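Designed helical repeat protein (Synthetic construct, PDB 5CWF) serves no known biological function but, as a de novo designed chain, folds into a stack of helical repeats. Local coordinates at residues A[66-71]-A[108-113]; A[100-105]-A[146-151]; A[104-109]-A[119-124]; A[115-120]-A[156-161]. One frame throughout, in Å; residues are numbered along the deposited sequence. Where two conformers were deposited one is given.

Interaction 1 (A[66-71]-A[108-113]). With CA (calcium ion), chain L; CA (calcium ion), chain H.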
loop_
_atom_site.group_PDB
_atom_site.type_symbol
_atom_site.label_atom_id
_atom_site.label_comp_id
_atom_site.label_asym_id
_atom_site.label_seq_id
_atom_site.Cartn_x
_atom_site.Cartn_y
_atom_site.Cartn_z
ATOM N N LYS A 66 -8.238 2.052 -11.965
ATOM C CA LYS A 66 -8.821 1.542 -13.199
ATOM C C LYS A 66 -9.813 0.410 -12.962
ATOM O O LYS A 66 -10.833 0.328 -13.644
ATOM C CB LYS A 66 -7.690 1.052 -14.103
ATOM C CG LYS A 66 -8.113 0.463 -15.431
ATOM C CD LYS A 66 -6.897 0.260 -16.325
ATOM C CE LYS A 66 -7.025 -0.995 -17.184
ATOM N NZ LYS A 66 -6.808 -2.256 -16.404
ATOM N N ASN A 67 -9.515 -0.458 -12.001
ATOM C CA ASN A 67 -10.280 -1.684 -11.816
ATOM C C ASN A 67 -11.383 -1.606 -10.776
ATOM O O ASN A 67 -12.418 -2.243 -10.928
ATOM C CB ASN A 67 -9.343 -2.844 -11.447
ATOM C CG ASN A 67 -8.476 -3.289 -12.618
ATOM O OD1 ASN A 67 -8.765 -2.974 -13.767
ATOM N ND2 ASN A 67 -7.424 -4.047 -12.331
ATOM N N ASN A 68 -11.162 -0.863 -9.702
ATOM C CA ASN A 68 -12.069 -0.951 -8.561
ATOM C C ASN A 68 -13.090 0.185 -8.443
ATOM O O ASN A 68 -12.962 1.223 -9.081
ATOM C CB ASN A 68 -11.247 -1.041 -7.278
ATOM C CG ASN A 68 -10.402 -2.294 -7.230
ATOM O OD1 ASN A 68 -9.187 -2.243 -7.403
ATOM N ND2 ASN A 68 -11.046 -3.437 -7.020
ATOM N N ASP A 69 -14.109 -0.064 -7.624
ATOM C CA ASP A 69 -15.068 0.945 -7.186
ATOM C C ASP A 69 -14.352 2.177 -6.627
ATOM O O ASP A 69 -13.249 2.050 -6.095
ATOM C CB ASP A 69 -15.976 0.340 -6.121
ATOM C CG ASP A 69 -17.021 1.306 -5.619
ATOM O OD1 ASP A 69 -17.644 1.996 -6.446
ATOM O OD2 ASP A 69 -17.208 1.375 -4.384
ATOM N N ASP A 70 -14.973 3.352 -6.743
ATOM C CA ASP A 70 -14.350 4.601 -6.254
ATOM C C ASP A 70 -13.913 4.488 -4.819
ATOM O O ASP A 70 -12.788 4.870 -4.446
ATOM C CB ASP A 70 -15.338 5.776 -6.313
ATOM C CG ASP A 70 -15.676 6.204 -7.704
ATOM O OD1 ASP A 70 -14.991 5.793 -8.668
ATOM O OD2 ASP A 70 -16.660 6.960 -7.820
ATOM N N GLU A 71 -14.792 3.929 -3.998
ATOM C CA GLU A 71 -14.508 3.903 -2.569
ATOM C C GLU A 71 -13.421 2.877 -2.239
ATOM O O GLU A 71 -12.631 3.081 -1.319
ATOM C CB GLU A 71 -15.791 3.687 -1.779
ATOM C CG GLU A 71 -16.692 4.930 -1.810
ATOM C CD GLU A 71 -16.043 6.146 -1.124
ATOM O OE1 GLU A 71 -15.650 6.016 0.066
ATOM O OE2 GLU A 71 -15.903 7.212 -1.788
ATOM N N LEU A 108 -1.546 -7.060 -6.187
ATOM C CA LEU A 108 -2.237 -8.252 -6.647
ATOM C C LEU A 108 -3.746 -8.109 -6.421
ATOM O O LEU A 108 -4.547 -8.466 -7.290
ATOM C CB LEU A 108 -1.678 -9.484 -5.934
ATOM C CG LEU A 108 -2.171 -10.844 -6.415
ATOM C CD1 LEU A 108 -1.907 -11.004 -7.894
ATOM C CD2 LEU A 108 -1.479 -11.940 -5.633
ATOM N N ALA A 109 -4.139 -7.571 -5.267
ATOM C CA ALA A 109 -5.551 -7.358 -4.992
ATOM C C ALA A 109 -6.161 -6.399 -6.019
ATOM O O ALA A 109 -7.259 -6.646 -6.546
ATOM C CB ALA A 109 -5.741 -6.841 -3.597
ATOM N N ALA A 110 -5.453 -5.314 -6.319
ATOM C CA ALA A 110 -5.951 -4.361 -7.329
ATOM C C ALA A 110 -6.019 -4.995 -8.722
ATOM O O ALA A 110 -6.838 -4.588 -9.561
ATOM C CB ALA A 110 -5.056 -3.115 -7.379
ATOM N N LYS A 111 -5.157 -5.976 -8.968
ATOM C CA LYS A 111 -5.071 -6.617 -10.279
ATOM C C LYS A 111 -6.120 -7.711 -10.460
ATOM O O LYS A 111 -6.555 -8.001 -11.584
ATOM C CB LYS A 111 -3.656 -7.207 -10.462
ATOM C CG LYS A 111 -3.354 -7.810 -11.818
ATOM C CD LYS A 111 -1.924 -8.358 -11.893
ATOM C CE LYS A 111 -0.866 -7.264 -11.726
ATOM N NZ LYS A 111 0.528 -7.785 -11.886
ATOM N N ASN A 112 -6.575 -8.275 -9.350
ATOM C CA ASN A 112 -7.517 -9.386 -9.404
ATOM C C ASN A 112 -8.964 -8.938 -9.618
ATOM O O ASN A 112 -9.858 -9.773 -9.725
ATOM C CB ASN A 112 -7.394 -10.226 -8.132
ATOM C CG ASN A 112 -6.186 -11.162 -8.165
ATOM O OD1 ASN A 112 -5.551 -11.347 -9.206
ATOM N ND2 ASN A 112 -5.856 -11.739 -7.017
ATOM N N ASN A 113 -9.203 -7.628 -9.657
ATOM C CA ASN A 113 -10.538 -7.113 -9.963
ATOM C C ASN A 113 -11.682 -7.516 -9.004
ATOM O O ASN A 113 -12.835 -7.613 -9.436
ATOM C CB ASN A 113 -10.940 -7.520 -11.388
ATOM C CG ASN A 113 -11.314 -6.318 -12.255
ATOM O OD1 ASN A 113 -12.047 -5.423 -11.818
ATOM N ND2 ASN A 113 -10.892 -6.347 -13.521
HETATM CA CA CA L . -13.851 -3.829 -11.622
HETATM CA CA CA H . -17.225 7.719 -9.851
HETATM O O HOH W 1 -6.238 -6.234 -13.983
HETATM O O HOH W 2 -9.280 -5.309 -7.645
HETATM O O HOH W 3 -18.202 9.147 -11.599
HETATM O O HOH W 4 -19.078 8.410 -8.678
HETATM O O HOH W 5 -13.267 -3.621 -13.848
#
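The amides of N67 and N113 lie stacked across the contact, their planes 27° apart, while the N67 amide spends its edge on a backbone carbonyl. This is the loop end of a designed helical repeat, where the turn after helix 48-67 meets the end of helix 93-111, and CA atoms of N67 and N113 approach to 5.7 Å. At the edge, N67 ND2 donates to A110 O over 2.9 Å. The bond is nearly straight at 176°, and the acceptor lies almost in the amide plane. With CG anti to its own carbonyl carbon (chi1 -71°), N67 reaches the last turn of the neighbouring helix. ND2 also donates to water 1, which in turn donates to K111 O; the one amide nitrogen thus satisfies one carbonyl directly and another through water. Replacing N67 by an alanine removes donor and amide plane alike, and would probably leave A110 O without its direct side-chain donor and N113 without its stacking partner. One residue on, N68 ND2 gives a hydrogen bond to D115 and another to water 2, which donates to A109 O, tying the turn to the next helix pair. Calcium bridges the two chain turns: N67 O and N113 OD1, 3.3 Å apart, are not hydrogen-bonded but are ligands of the same ion. A separate calcium ion, held by D70 and D24, is bound at the start of helix 70-89. The bridging ion sits 2.2 Å from N67 O and 2.4 Å from N113 OD1, with water 5 as a further ligand.

Interaction 2 (A[100-105]-A[146-151])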
loop_
_atom_site.group_PDB
_atom_site.type_symbol
_atom_site.label_atom_id
_atom_site.label_comp_id
_atom_site.label_asym_id
_atom_site.label_seq_id
_atom_site.Cartn_x
_atom_site.Cartn_y
_atom_site.Cartn_z
ATOM N N LEU A 100 7.412 -4.248 1.382
ATOM C CA LEU A 100 7.414 -4.839 0.038
ATOM C C LEU A 100 6.315 -5.903 -0.057
ATOM O O LEU A 100 5.607 -5.990 -1.050
ATOM C CB LEU A 100 8.778 -5.427 -0.307
ATOM C CG LEU A 100 8.874 -6.027 -1.718
ATOM C CD1 LEU A 100 8.577 -4.955 -2.752
ATOM C CD2 LEU A 100 10.231 -6.663 -1.985
ATOM N N ALA A 101 6.169 -6.695 0.995
ATOM C CA ALA A 101 5.122 -7.717 1.029
ATOM C C ALA A 101 3.743 -7.074 0.948
ATOM O O ALA A 101 2.875 -7.546 0.211
ATOM C CB ALA A 101 5.247 -8.568 2.295
ATOM N N LEU A 102 3.528 -5.973 1.667
ATOM C CA LEU A 102 2.236 -5.316 1.626
ATOM C C LEU A 102 1.987 -4.668 0.267
ATOM O O LEU A 102 0.892 -4.757 -0.252
ATOM C CB LEU A 102 2.123 -4.267 2.731
ATOM C CG LEU A 102 2.154 -4.837 4.150
ATOM C CD1 LEU A 102 2.073 -3.697 5.161
ATOM C CD2 LEU A 102 1.031 -5.822 4.392
ATOM N N ALA A 103 3.020 -4.056 -0.313
ATOM C CA ALA A 103 2.889 -3.434 -1.630
ATOM C C ALA A 103 2.545 -4.479 -2.689
ATOM O O ALA A 103 1.688 -4.258 -3.539
ATOM C CB ALA A 103 4.178 -2.703 -2.006
ATOM N N LYS A 104 3.184 -5.639 -2.606
ATOM C CA LYS A 104 2.866 -6.722 -3.522
ATOM C C LYS A 104 1.435 -7.210 -3.345
ATOM O O LYS A 104 0.769 -7.549 -4.321
ATOM C CB LYS A 104 3.834 -7.893 -3.329
ATOM C CG LYS A 104 5.229 -7.646 -3.903
ATOM C CD LYS A 104 6.175 -8.775 -3.505
ATOM C CE LYS A 104 7.572 -8.601 -4.086
ATOM N NZ LYS A 104 8.502 -9.679 -3.626
ATOM N N ALA A 105 0.958 -7.229 -2.099
ATOM C CA ALA A 105 -0.406 -7.692 -1.817
ATOM C C ALA A 105 -1.488 -6.731 -2.339
ATOM O O ALA A 105 -2.492 -7.175 -2.895
ATOM C CB ALA A 105 -0.580 -7.896 -0.313
ATOM N N GLU A 146 5.663 -11.446 9.400
ATOM C CA GLU A 146 4.920 -12.699 9.280
ATOM C C GLU A 146 3.453 -12.451 8.910
ATOM O O GLU A 146 2.856 -13.185 8.088
ATOM C CB GLU A 146 5.069 -13.477 10.584
ATOM C CG GLU A 146 6.548 -13.873 10.838
ATOM C CD GLU A 146 7.232 -14.501 9.593
ATOM O OE1 GLU A 146 6.829 -15.628 9.204
ATOM O OE2 GLU A 146 8.159 -13.879 9.000
ATOM N N LEU A 147 2.871 -11.406 9.474
ATOM C CA LEU A 147 1.496 -11.057 9.123
ATOM C C LEU A 147 1.381 -10.527 7.694
ATOM O O LEU A 147 0.439 -10.855 6.990
ATOM C CB LEU A 147 0.938 -10.035 10.091
ATOM C CG LEU A 147 0.725 -10.492 11.528
ATOM C CD1 LEU A 147 -0.009 -9.386 12.269
ATOM C CD2 LEU A 147 -0.075 -11.786 11.600
ATOM N N ALA A 148 2.356 -9.734 7.270
ATOM C CA ALA A 148 2.381 -9.184 5.918
ATOM C C ALA A 148 2.513 -10.277 4.867
ATOM O O ALA A 148 1.921 -10.205 3.794
ATOM C CB ALA A 148 3.539 -8.170 5.796
ATOM N N LYS A 149 3.299 -11.300 5.189
ATOM C CA LYS A 149 3.445 -12.453 4.312
ATOM C C LYS A 149 2.094 -13.151 4.164
ATOM O O LYS A 149 1.743 -13.657 3.093
ATOM C CB LYS A 149 4.465 -13.447 4.878
ATOM C CG LYS A 149 5.933 -13.023 4.832
ATOM C CD LYS A 149 6.340 -12.375 3.527
ATOM C CE LYS A 149 7.854 -12.181 3.482
ATOM N NZ LYS A 149 8.287 -11.085 2.572
ATOM N N ARG A 150 1.327 -13.184 5.249
ATOM C CA ARG A 150 0.000 -13.821 5.203
ATOM C C ARG A 150 -1.012 -12.986 4.414
ATOM O O ARG A 150 -1.880 -13.544 3.741
ATOM C CB ARG A 150 -0.504 -14.069 6.619
ATOM C CG ARG A 150 0.297 -15.139 7.319
ATOM C CD ARG A 150 -0.105 -15.324 8.770
ATOM N NE ARG A 150 -1.531 -15.598 8.919
ATOM C CZ ARG A 150 -2.243 -15.284 9.999
ATOM N NH1 ARG A 150 -1.656 -14.729 11.049
ATOM N NH2 ARG A 150 -3.541 -15.557 10.043
ATOM N N VAL A 151 -0.875 -11.665 4.457
ATOM C CA VAL A 151 -1.735 -10.783 3.671
ATOM C C VAL A 151 -1.495 -11.028 2.182
ATOM O O VAL A 151 -2.441 -11.148 1.392
ATOM C CB VAL A 151 -1.468 -9.294 4.002
ATOM C CG1 VAL A 151 -2.270 -8.375 3.069
ATOM C CG2 VAL A 151 -1.839 -9.000 5.438
HETATM O O HOH W 6 7.498 -10.084 -0.447
#
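A101 and A148 meet methyl to methyl, CB to CB at 3.9 Å, where two nearly parallel helices of this designed helical repeat protein lie side by side. The local axes of helices 93-111 and 138-156 make an angle of 16° and come within 8.3 Å, a spacing consistent with the small alanine methyls at A101, A105 and A148. The tight part is a row of apolar contacts. L102 has CG anti to its carbonyl carbon (chi1 -65°), which carries CD2 to within 3.7 Å of A148 CB, and the same methyl also approaches V151. A turn further on, A105 CB packs against V151 CG1. All five of these residues are buried, and I121 and I128 of helix 115-134 close the inner side against V151. No hydrogen bond crosses between the two segments, so the evidence points to shape and burial. The other flank is looser and polar. K149 was modelled in two conformers; in one of them it bends at chi2 (-43°) and its exposed chain turns back over A101, with NZ 4.0 Å from A101 CB. There water 6 tentatively links two lysines by weak bonds, 3.4 Å from K104 NZ and 3.3 Å from K149 NZ.

Interaction 3 (A[104-109]-A[119-124])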
loop_
_atom_site.group_PDB
_atom_site.type_symbol
_atom_site.label_atom_id
_atom_site.label_comp_id
_atom_site.label_asym_id
_atom_site.label_seq_id
_atom_site.Cartn_x
_atom_site.Cartn_y
_atom_site.Cartn_z
ATOM N N LYS A 104 3.184 -5.639 -2.606
ATOM C CA LYS A 104 2.866 -6.722 -3.522
ATOM C C LYS A 104 1.435 -7.210 -3.345
ATOM O O LYS A 104 0.769 -7.549 -4.321
ATOM C CB LYS A 104 3.834 -7.893 -3.329
ATOM C CG LYS A 104 5.229 -7.646 -3.903
ATOM C CD LYS A 104 6.175 -8.775 -3.505
ATOM C CE LYS A 104 7.572 -8.601 -4.086
ATOM N NZ LYS A 104 8.502 -9.679 -3.626
ATOM N N ALA A 105 0.958 -7.229 -2.099
ATOM C CA ALA A 105 -0.406 -7.692 -1.817
ATOM C C ALA A 105 -1.488 -6.731 -2.339
ATOM O O ALA A 105 -2.492 -7.175 -2.895
ATOM C CB ALA A 105 -0.580 -7.896 -0.313
ATOM N N VAL A 106 -1.302 -5.435 -2.136
ATOM C CA VAL A 106 -2.287 -4.479 -2.625
ATOM C C VAL A 106 -2.232 -4.449 -4.155
ATOM O O VAL A 106 -3.248 -4.288 -4.795
ATOM C CB VAL A 106 -2.118 -3.046 -2.007
ATOM C CG1 VAL A 106 -2.364 -3.087 -0.493
ATOM C CG2 VAL A 106 -0.775 -2.437 -2.327
ATOM N N LEU A 107 -1.063 -4.659 -4.747
ATOM C CA LEU A 107 -0.976 -4.709 -6.211
ATOM C C LEU A 107 -1.752 -5.897 -6.780
ATOM O O LEU A 107 -2.560 -5.754 -7.700
ATOM C CB LEU A 107 0.489 -4.804 -6.648
ATOM C CG LEU A 107 0.800 -4.947 -8.141
ATOM C CD1 LEU A 107 0.196 -3.840 -8.959
ATOM C CD2 LEU A 107 2.324 -4.993 -8.348
ATOM N N LEU A 108 -1.546 -7.060 -6.187
ATOM C CA LEU A 108 -2.237 -8.252 -6.647
ATOM C C LEU A 108 -3.746 -8.109 -6.421
ATOM O O LEU A 108 -4.547 -8.466 -7.290
ATOM C CB LEU A 108 -1.678 -9.484 -5.934
ATOM C CG LEU A 108 -2.171 -10.844 -6.415
ATOM C CD1 LEU A 108 -1.907 -11.004 -7.894
ATOM C CD2 LEU A 108 -1.479 -11.940 -5.633
ATOM N N ALA A 109 -4.139 -7.571 -5.267
ATOM C CA ALA A 109 -5.551 -7.358 -4.992
ATOM C C ALA A 109 -6.161 -6.399 -6.019
ATOM O O ALA A 109 -7.259 -6.646 -6.546
ATOM C CB ALA A 109 -5.741 -6.841 -3.597
ATOM N N ARG A 119 -10.580 -4.272 -0.844
ATOM C CA ARG A 119 -10.849 -3.481 0.352
ATOM C C ARG A 119 -10.249 -4.112 1.607
ATOM O O ARG A 119 -9.694 -3.411 2.448
ATOM C CB ARG A 119 -12.354 -3.314 0.544
ATOM C CG ARG A 119 -12.738 -2.794 1.926
ATOM C CD ARG A 119 -14.219 -2.399 2.007
ATOM N NE ARG A 119 -14.525 -1.203 1.224
ATOM C CZ ARG A 119 -15.740 -0.670 1.116
ATOM N NH1 ARG A 119 -16.774 -1.219 1.741
ATOM N NH2 ARG A 119 -15.925 0.420 0.384
ATOM N N GLU A 120 -10.379 -5.423 1.757
ATOM C CA GLU A 120 -9.906 -6.073 2.978
ATOM C C GLU A 120 -8.377 -6.196 3.009
ATOM O O GLU A 120 -7.779 -6.144 4.069
ATOM C CB GLU A 120 -10.532 -7.447 3.165
ATOM C CG GLU A 120 -12.064 -7.463 3.363
ATOM C CD GLU A 120 -12.601 -6.497 4.420
ATOM O OE1 GLU A 120 -11.874 -6.128 5.354
ATOM O OE2 GLU A 120 -13.807 -6.178 4.366
ATOM N N ILE A 121 -7.747 -6.399 1.854
ATOM C CA ILE A 121 -6.277 -6.448 1.797
ATOM C C ILE A 121 -5.716 -5.068 2.157
ATOM O O ILE A 121 -4.807 -4.962 2.985
ATOM C CB ILE A 121 -5.783 -6.926 0.397
ATOM C CG1 ILE A 121 -6.194 -8.394 0.159
ATOM C CG2 ILE A 121 -4.277 -6.751 0.242
ATOM C CD1 ILE A 121 -5.492 -9.400 1.065
ATOM N N ALA A 122 -6.304 -4.009 1.606
ATOM C CA ALA A 122 -5.851 -2.658 1.915
ATOM C C ALA A 122 -5.993 -2.387 3.409
ATOM O O ALA A 122 -5.133 -1.769 4.014
ATOM C CB ALA A 122 -6.630 -1.641 1.115
ATOM N N ARG A 123 -7.085 -2.846 4.006
ATOM C CA ARG A 123 -7.312 -2.586 5.434
ATOM C C ARG A 123 -6.334 -3.348 6.336
ATOM O O ARG A 123 -5.914 -2.854 7.385
ATOM C CB ARG A 123 -8.748 -2.926 5.788
ATOM C CG ARG A 123 -9.666 -1.842 5.334
ATOM C CD ARG A 123 -11.126 -2.216 5.459
ATOM N NE ARG A 123 -11.950 -1.042 5.200
ATOM C CZ ARG A 123 -13.243 -0.964 5.477
ATOM N NH1 ARG A 123 -13.859 -1.991 6.041
ATOM N NH2 ARG A 123 -13.911 0.149 5.205
ATOM N N ALA A 124 -6.015 -4.572 5.953
ATOM C CA ALA A 124 -5.058 -5.369 6.692
ATOM C C ALA A 124 -3.664 -4.719 6.635
ATOM O O ALA A 124 -2.983 -4.585 7.651
ATOM C CB ALA A 124 -5.026 -6.794 6.134
#
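I121 has CG2 anti to the backbone N and CG1 anti to the carbonyl carbon (chi1 -66°), a setting that pushes the CG2 methyl into helix 93-111 while CG1 leans over A109. CG2 makes the closest approach between the segments, 3.6 Å to A105 O, and lies beside A105 CB as well. That carbonyl is already engaged in the helix, accepting from A109 N, and the methyl packs against it without any polar exchange. The branch point itself, I121 CB, meets A109 CB at 4.0 Å, with CG1 almost as near. V106 CG1 comes in obliquely, 4.2 Å from I121 CG2, and continues to the backbone of A122 at 4.3 Å from its CA. One isoleucine is therefore received by two alanine methyls and a valine, and every residue that touches is buried. I121 also packs on V151 of helix 138-156 and A163 of helix 160-176, which places it among four helices. The local axes run at 168° to each other with a closest approach of 9.2 Å. Such an antiparallel pair, joined by a short turn, is a helical hairpin, seen in many helical repeat proteins and consistent with this designed fold.

Interaction 4 (A[115-120]-A[156-161]); sequences DEVARE and KNNDDE. With CA (calcium ion), chain J.
Two carboxylates come close without a bond between them: E116 OE2 and D160 OD2 are 3.9 Å apart, their planes turned by 44°. The nearer touch is made by carbon, since E116 CG lies 3.3 Å from D160 OD2. D160 begins helix 160-176, and its CA comes within 4.7 Å of V117 CA, the smallest backbone separation between the segments. Its chi1 of 52° swings the carboxylate so that OD2 meets E116 CG and OD1 reaches a calcium ion. V117 fills the middle: CG2 packs on D160 CB at 3.9 Å and on the amide of N158, whose OD1 is 3.5 Å away, the valine crossing the asparagine at about a right angle. N158, with positive phi, is the C-prime residue of the Schellman motif that closes helix 138-156, and its ND2 bonds to D114. With an alanine here, D114 would probably be left without this partner and the V117 methyls less covered. D159 then N-caps the following helix, its carboxylate also bonding T162. The calcium ion binds D160 OD1 at 2.4 Å, both carboxylate oxygens of E161 and water 7, which donates to N158 O. The calcium probably offsets much of the negative charge gathered at this helix start, and R164, in long, weak ion pairs with E116, E120 and D160, is likely to add to that compensation.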
loop_
_atom_site.group_PDB
_atom_site.type_symbol
_atom_site.label_atom_id
_atom_site.label_comp_id
_atom_site.label_asym_id
_atom_site.label_seq_id
_atom_site.Cartn_x
_atom_site.Cartn_y
_atom_site.Cartn_z
ATOM N N ASP A 115 -13.593 -6.268 -5.662
ATOM C CA ASP A 115 -13.688 -5.112 -4.753
ATOM C C ASP A 115 -13.628 -5.463 -3.267
ATOM O O ASP A 115 -13.091 -4.686 -2.480
ATOM C CB ASP A 115 -14.978 -4.310 -4.977
ATOM C CG ASP A 115 -14.947 -3.451 -6.227
ATOM O OD1 ASP A 115 -13.857 -3.039 -6.666
ATOM O OD2 ASP A 115 -16.032 -3.131 -6.745
ATOM N N GLU A 116 -14.207 -6.591 -2.871
ATOM C CA GLU A 116 -14.252 -6.954 -1.453
ATOM C C GLU A 116 -12.865 -7.372 -0.989
ATOM O O GLU A 116 -12.414 -6.998 0.098
ATOM C CB GLU A 116 -15.293 -8.065 -1.204
ATOM C CG GLU A 116 -15.421 -8.546 0.259
ATOM C CD GLU A 116 -16.457 -7.762 1.058
ATOM O OE1 GLU A 116 -16.514 -6.522 0.897
ATOM O OE2 GLU A 116 -17.223 -8.392 1.834
ATOM N N VAL A 117 -12.166 -8.145 -1.816
ATOM C CA VAL A 117 -10.807 -8.546 -1.481
ATOM C C VAL A 117 -9.877 -7.337 -1.465
ATOM O O VAL A 117 -9.061 -7.181 -0.555
ATOM C CB VAL A 117 -10.301 -9.622 -2.469
ATOM C CG1 VAL A 117 -8.805 -9.867 -2.307
ATOM C CG2 VAL A 117 -11.097 -10.903 -2.264
ATOM N N ALA A 118 -10.015 -6.455 -2.449
ATOM C CA ALA A 118 -9.150 -5.292 -2.521
ATOM C C ALA A 118 -9.331 -4.450 -1.267
ATOM O O ALA A 118 -8.355 -3.983 -0.676
ATOM C CB ALA A 118 -9.443 -4.493 -3.762
ATOM N N ARG A 119 -10.580 -4.272 -0.844
ATOM C CA ARG A 119 -10.849 -3.481 0.352
ATOM C C ARG A 119 -10.249 -4.112 1.607
ATOM O O ARG A 119 -9.694 -3.411 2.448
ATOM C CB ARG A 119 -12.354 -3.314 0.544
ATOM C CG ARG A 119 -12.738 -2.794 1.926
ATOM C CD ARG A 119 -14.219 -2.399 2.007
ATOM N NE ARG A 119 -14.525 -1.203 1.224
ATOM C CZ ARG A 119 -15.740 -0.670 1.116
ATOM N NH1 ARG A 119 -16.774 -1.219 1.741
ATOM N NH2 ARG A 119 -15.925 0.420 0.384
ATOM N N GLU A 120 -10.379 -5.423 1.757
ATOM C CA GLU A 120 -9.906 -6.073 2.978
ATOM C C GLU A 120 -8.377 -6.196 3.009
ATOM O O GLU A 120 -7.779 -6.144 4.069
ATOM C CB GLU A 120 -10.532 -7.447 3.165
ATOM C CG GLU A 120 -12.064 -7.463 3.363
ATOM C CD GLU A 120 -12.601 -6.497 4.420
ATOM O OE1 GLU A 120 -11.874 -6.128 5.354
ATOM O OE2 GLU A 120 -13.807 -6.178 4.366
ATOM N N LYS A 156 -3.246 -13.622 -2.903
ATOM C CA LYS A 156 -3.007 -14.666 -3.906
ATOM C C LYS A 156 -4.154 -15.672 -3.970
ATOM O O LYS A 156 -4.453 -16.222 -5.038
ATOM C CB LYS A 156 -1.688 -15.386 -3.612
ATOM C CG LYS A 156 -0.439 -14.575 -3.939
ATOM C CD LYS A 156 0.855 -15.247 -3.492
ATOM C CE LYS A 156 2.076 -14.396 -3.872
ATOM N NZ LYS A 156 3.385 -15.015 -3.479
ATOM N N ASN A 157 -4.815 -15.881 -2.836
ATOM C CA ASN A 157 -5.937 -16.804 -2.747
ATOM C C ASN A 157 -7.300 -16.121 -2.870
ATOM O O ASN A 157 -8.330 -16.775 -2.679
ATOM C CB ASN A 157 -5.888 -17.561 -1.422
ATOM C CG ASN A 157 -4.682 -18.464 -1.311
ATOM O OD1 ASN A 157 -4.205 -19.005 -2.307
ATOM N ND2 ASN A 157 -4.219 -18.680 -0.090
ATOM N N ASN A 158 -7.302 -14.821 -3.165
ATOM C CA ASN A 158 -8.534 -14.032 -3.253
ATOM C C ASN A 158 -9.423 -14.280 -2.029
ATOM O O ASN A 158 -10.590 -14.603 -2.150
ATOM C CB ASN A 158 -9.288 -14.333 -4.558
ATOM C CG ASN A 158 -10.055 -13.119 -5.079
ATOM O OD1 ASN A 158 -9.521 -12.000 -5.146
ATOM N ND2 ASN A 158 -11.314 -13.326 -5.427
ATOM N N ASP A 159 -8.821 -14.185 -0.849
ATOM C CA ASP A 159 -9.440 -14.641 0.396
ATOM C C ASP A 159 -9.721 -13.457 1.334
ATOM O O ASP A 159 -8.860 -13.080 2.142
ATOM C CB ASP A 159 -8.525 -15.679 1.050
ATOM C CG ASP A 159 -9.111 -16.292 2.306
ATOM O OD1 ASP A 159 -10.172 -15.839 2.784
ATOM O OD2 ASP A 159 -8.489 -17.247 2.817
ATOM N N ASP A 160 -10.911 -12.876 1.212
ATOM C CA ASP A 160 -11.257 -11.672 1.979
ATOM C C ASP A 160 -11.471 -11.995 3.455
ATOM O O ASP A 160 -11.167 -11.180 4.319
ATOM C CB ASP A 160 -12.516 -10.972 1.401
ATOM C CG ASP A 160 -13.732 -11.908 1.217
ATOM O OD1 ASP A 160 -13.601 -12.988 0.611
ATOM O OD2 ASP A 160 -14.847 -11.539 1.649
ATOM N N GLU A 161 -11.963 -13.197 3.749
ATOM C CA GLU A 161 -12.203 -13.592 5.132
ATOM C C GLU A 161 -10.874 -13.658 5.906
ATOM O O GLU A 161 -10.751 -13.164 7.034
ATOM C CB GLU A 161 -12.959 -14.935 5.178
ATOM C CG GLU A 161 -14.432 -14.855 4.703
ATOM C CD GLU A 161 -14.623 -14.939 3.175
ATOM O OE1 GLU A 161 -13.657 -15.294 2.458
ATOM O OE2 GLU A 161 -15.762 -14.671 2.692
HETATM CA CA CA J . -14.935 -14.895 0.212
HETATM O O HOH W 7 -12.902 -15.838 -0.534
#

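Helix 93-111 takes part in interactions 1, 2 and 3, and helix 115-134 in interactions 3 and 4, so the four contacts tie consecutive and next-but-one helices together. Interaction 3 joins two consecutive helices; the other three reach between segments 36 to 41 residues apart. Centres of 3 and 4 lie about 7 Å apart, those of 2 and 3 about 8 Å, and those of 1 and 2 about 17 Å. Along the chain, interaction 1 closes before interaction 4 opens, whereas 1 and 2 alternate. Interactions 1 and 4 occupy loop ends with calcium, bridged by N68 to D115, while 2 and 3 are mostly buried apolar contacts, consistent with a continuous designed core.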